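PDB 1YCO: branched-chain phosphotransacylase from Enterococcus faecalis, which probably transfers acyl groups between coenzyme A and phosphate. Local coordinates for residues Gly240-Val251 with His264-Val273. Sequence-based numbering, arbitrary orientation.
Sequences GGTIVGTKVPVV and HSLRFAMRQV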
loop_
_atom_site.group_PDB
_atom_site.type_symbol
_atom_site.label_atom_id
_atom_site.label_comp_id
_atom_site.label_asym_id
_atom_site.label_seq_id
_atom_site.Cartn_x
_atom_site.Cartn_y
_atom_site.Cartn_z
ATOM N N GLY A 240 -9.590 10.411 -7.322
ATOM C CA GLY A 240 -9.267 11.572 -8.129
ATOM C C GLY A 240 -8.094 12.287 -7.481
ATOM O O GLY A 240 -8.002 12.367 -6.251
ATOM N N GLY A 241 -7.183 12.814 -8.286
ATOM C CA GLY A 241 -6.035 13.490 -7.701
ATOM C C GLY A 241 -5.640 14.797 -8.352
ATOM O O GLY A 241 -5.867 15.019 -9.536
ATOM N N THR A 242 -5.048 15.675 -7.562
ATOM C CA THR A 242 -4.609 16.954 -8.065
ATOM C C THR A 242 -3.371 17.353 -7.295
ATOM O O THR A 242 -3.185 16.964 -6.140
ATOM C CB THR A 242 -5.668 18.063 -7.847
ATOM O OG1 THR A 242 -5.859 18.258 -6.441
ATOM C CG2 THR A 242 -6.993 17.683 -8.482
ATOM N N ILE A 243 -2.520 18.135 -7.943
ATOM C CA ILE A 243 -1.329 18.640 -7.284
ATOM C C ILE A 243 -1.798 19.946 -6.649
ATOM O O ILE A 243 -2.475 20.744 -7.293
ATOM C CB ILE A 243 -0.202 18.928 -8.290
ATOM C CG1 ILE A 243 0.327 17.611 -8.867
ATOM C CG2 ILE A 243 0.906 19.697 -7.607
ATOM C CD1 ILE A 243 1.347 17.785 -9.986
ATOM N N VAL A 244 -1.464 20.139 -5.380
ATOM C CA VAL A 244 -1.842 21.343 -4.665
ATOM C C VAL A 244 -0.595 22.152 -4.306
ATOM O O VAL A 244 0.532 21.669 -4.434
ATOM C CB VAL A 244 -2.664 21.018 -3.382
ATOM C CG1 VAL A 244 -4.019 20.474 -3.772
ATOM C CG2 VAL A 244 -1.918 20.017 -2.507
ATOM N N GLY A 245 -0.809 23.387 -3.860
ATOM C CA GLY A 245 0.301 24.259 -3.525
ATOM C C GLY A 245 0.341 25.445 -4.475
ATOM O O GLY A 245 0.824 26.532 -4.132
ATOM N N THR A 246 -0.165 25.232 -5.683
ATOM C CA THR A 246 -0.212 26.287 -6.692
ATOM C C THR A 246 -1.525 27.024 -6.520
ATOM O O THR A 246 -2.393 26.564 -5.785
ATOM C CB THR A 246 -0.139 25.693 -8.116
ATOM O OG1 THR A 246 -1.124 24.657 -8.255
ATOM C CG2 THR A 246 1.241 25.105 -8.374
ATOM N N LYS A 247 -1.682 28.165 -7.179
ATOM C CA LYS A 247 -2.925 28.910 -7.035
ATOM C C LYS A 247 -4.023 28.296 -7.897
ATOM O O LYS A 247 -5.166 28.750 -7.887
ATOM C CB LYS A 247 -2.711 30.387 -7.381
ATOM C CG LYS A 247 -2.009 30.645 -8.698
ATOM C CD LYS A 247 -1.710 32.133 -8.873
ATOM C CE LYS A 247 -0.883 32.688 -7.720
ATOM N NZ LYS A 247 -0.515 34.105 -7.960
ATOM N N VAL A 248 -3.665 27.252 -8.633
ATOM C CA VAL A 248 -4.615 26.551 -9.480
ATOM C C VAL A 248 -4.400 25.021 -9.391
ATOM O O VAL A 248 -3.276 24.531 -9.516
ATOM C CB VAL A 248 -4.480 27.034 -10.953
ATOM C CG1 VAL A 248 -5.144 26.060 -11.890
ATOM C CG2 VAL A 248 -5.103 28.425 -11.108
ATOM N N PRO A 249 -5.475 24.256 -9.130
ATOM C CA PRO A 249 -5.378 22.796 -9.040
ATOM C C PRO A 249 -4.741 22.260 -10.316
ATOM O O PRO A 249 -5.082 22.703 -11.419
ATOM C CB PRO A 249 -6.835 22.369 -8.931
ATOM C CG PRO A 249 -7.438 23.460 -8.133
ATOM C CD PRO A 249 -6.829 24.708 -8.763
ATOM N N VAL A 250 -3.822 21.313 -10.187
ATOM C CA VAL A 250 -3.196 20.767 -11.384
ATOM C C VAL A 250 -3.545 19.295 -11.489
ATOM O O VAL A 250 -3.255 18.521 -10.590
ATOM C CB VAL A 250 -1.653 20.954 -11.372
ATOM C CG1 VAL A 250 -1.066 20.545 -12.724
ATOM C CG2 VAL A 250 -1.311 22.398 -11.063
ATOM N N VAL A 251 -4.192 18.918 -12.581
ATOM C CA VAL A 251 -4.584 17.532 -12.783
ATOM C C VAL A 251 -3.603 16.840 -13.743
ATOM O O VAL A 251 -3.339 17.330 -14.843
ATOM C CB VAL A 251 -6.017 17.446 -13.371
ATOM C CG1 VAL A 251 -6.435 16.003 -13.537
ATOM C CG2 VAL A 251 -6.996 18.199 -12.487
ATOM N N HIS A 264 -12.692 11.832 -12.680
ATOM C CA HIS A 264 -12.701 11.925 -11.230
ATOM C C HIS A 264 -11.733 12.998 -10.722
ATOM O O HIS A 264 -12.064 13.749 -9.806
ATOM C CB HIS A 264 -12.358 10.572 -10.587
ATOM C CG HIS A 264 -13.383 9.505 -10.830
ATOM N ND1 HIS A 264 -14.732 9.774 -10.914
ATOM C CD2 HIS A 264 -13.258 8.160 -10.948
ATOM C CE1 HIS A 264 -15.396 8.641 -11.073
ATOM N NE2 HIS A 264 -14.526 7.650 -11.096
ATOM N N SER A 265 -10.541 13.059 -11.318
ATOM C CA SER A 265 -9.546 14.052 -10.927
ATOM C C SER A 265 -10.047 15.438 -11.316
ATOM O O SER A 265 -9.971 16.398 -10.536
ATOM C CB SER A 265 -8.200 13.776 -11.599
ATOM O OG SER A 265 -7.628 12.577 -11.088
ATOM N N LEU A 266 -10.577 15.536 -12.529
ATOM C CA LEU A 266 -11.117 16.800 -13.004
ATOM C C LEU A 266 -12.245 17.250 -12.070
ATOM O O LEU A 266 -12.367 18.435 -11.736
ATOM C CB LEU A 266 -11.636 16.644 -14.435
ATOM C CG LEU A 266 -12.421 17.824 -15.002
ATOM C CD1 LEU A 266 -11.688 19.136 -14.756
ATOM C CD2 LEU A 266 -12.631 17.583 -16.491
ATOM N N ARG A 267 -13.047 16.285 -11.631
ATOM C CA ARG A 267 -14.173 16.550 -10.735
ATOM C C ARG A 267 -13.651 17.047 -9.386
ATOM O O ARG A 267 -14.249 17.909 -8.740
ATOM C CB ARG A 267 -14.983 15.260 -10.530
ATOM C CG ARG A 267 -16.358 15.434 -9.892
ATOM C CD ARG A 267 -17.367 15.965 -10.898
ATOM N NE ARG A 267 -18.739 15.583 -10.564
ATOM C CZ ARG A 267 -19.247 14.363 -10.728
ATOM N NH1 ARG A 267 -18.499 13.389 -11.229
ATOM N NH2 ARG A 267 -20.515 14.114 -10.400
ATOM N N PHE A 268 -12.532 16.474 -8.968
ATOM C CA PHE A 268 -11.924 16.836 -7.706
ATOM C C PHE A 268 -11.390 18.268 -7.793
ATOM O O PHE A 268 -11.567 19.056 -6.865
ATOM C CB PHE A 268 -10.822 15.828 -7.390
ATOM C CG PHE A 268 -10.169 16.027 -6.061
ATOM C CD1 PHE A 268 -10.890 16.483 -4.966
ATOM C CD2 PHE A 268 -8.822 15.733 -5.897
ATOM C CE1 PHE A 268 -10.277 16.647 -3.725
ATOM C CE2 PHE A 268 -8.200 15.895 -4.656
ATOM C CZ PHE A 268 -8.928 16.353 -3.570
ATOM N N ALA A 269 -10.778 18.605 -8.928
ATOM C CA ALA A 269 -10.218 19.939 -9.156
ATOM C C ALA A 269 -11.303 21.015 -9.214
ATOM O O ALA A 269 -11.165 22.088 -8.614
ATOM C CB ALA A 269 -9.403 19.954 -10.459
ATOM N N MET A 270 -12.376 20.734 -9.950
ATOM C CA MET A 270 -13.483 21.690 -10.052
ATOM C C MET A 270 -14.058 21.945 -8.659
ATOM O O MET A 270 -14.415 23.070 -8.310
ATOM C CB MET A 270 -14.588 21.155 -10.973
ATOM C CG MET A 270 -14.256 21.252 -12.450
ATOM S SD MET A 270 -15.432 20.374 -13.525
ATOM C CE MET A 270 -16.974 21.221 -13.116
ATOM N N ARG A 271 -14.120 20.889 -7.862
ATOM C CA ARG A 271 -14.663 20.990 -6.524
ATOM C C ARG A 271 -13.835 21.923 -5.637
ATOM O O ARG A 271 -14.383 22.614 -4.785
ATOM C CB ARG A 271 -14.750 19.591 -5.916
ATOM C CG ARG A 271 -15.698 19.450 -4.744
ATOM C CD ARG A 271 -16.539 18.197 -4.914
ATOM N NE ARG A 271 -16.408 17.264 -3.798
ATOM C CZ ARG A 271 -16.796 17.513 -2.551
ATOM N NH1 ARG A 271 -17.345 18.683 -2.239
ATOM N NH2 ARG A 271 -16.647 16.579 -1.619
ATOM N N GLN A 272 -12.520 21.957 -5.842
ATOM C CA GLN A 272 -11.653 22.823 -5.044
ATOM C C GLN A 272 -11.763 24.271 -5.525
ATOM O O GLN A 272 -11.588 25.218 -4.757
ATOM C CB GLN A 272 -10.192 22.379 -5.154
ATOM C CG GLN A 272 -9.956 20.921 -4.817
ATOM C CD GLN A 272 -8.522 20.471 -5.083
ATOM O OE1 GLN A 272 -8.292 19.370 -5.588
ATOM N NE2 GLN A 272 -7.559 21.307 -4.731
ATOM N N VAL A 273 -12.054 24.431 -6.810
ATOM C CA VAL A 273 -12.181 25.752 -7.399
ATOM C C VAL A 273 -13.410 26.511 -6.924
ATOM O O VAL A 273 -13.329 27.707 -6.623
ATOM C CB VAL A 273 -12.219 25.675 -8.928
ATOM C CG1 VAL A 273 -12.664 27.017 -9.505
ATOM C CG2 VAL A 273 -10.841 25.298 -9.452
#
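Ala269 presents its CB to two residues of the returning chain: CG2 of Val251 lies 3.6 Å from Ala269 CB, and Pro249 CB lies 3.8 Å from that same methyl. A chi1 of -178° sets CG1 of Val251 anti to the backbone N and turns it to CB of Ser265, one helical turn before Ala269, while CG2 faces Ala269. Pro249 reaches along the helix to Val273, its ring crossing that side chain at about a right angle. Thr242 closes this centre from strand 238-244, its CG2 lying 3.7 Å from CD2 of Phe268 and 3.9 Å from CB of Ala269. Gly240 lets the helix come close, its CA only 3.7 Å from that of Ser265, because it has no side chain to run into the carbonyl O of His264.

Two polar links border the packing. The backbone N of Gly241 gives a nearly straight bond (175°) to OG of Ser265, 2.8 Å away. Further along, the side chain of Gln272, extended beyond CG, comes from the opposite direction to Thr242: OG1 donates to OE1 over 2.8 Å, in the carbonyl plane and on a lone pair (C=O...OG1 130°), while OE1 also sits above the centre of the Phe268 ring.

Helix 259-274 thus packs against strands 238-244 and 250-252, which belong to different sheets. Bare Gly240 and the single methyl of Ala269 permit the close approach, and the two directional bonds probably fix the helix's register on strand 238-244.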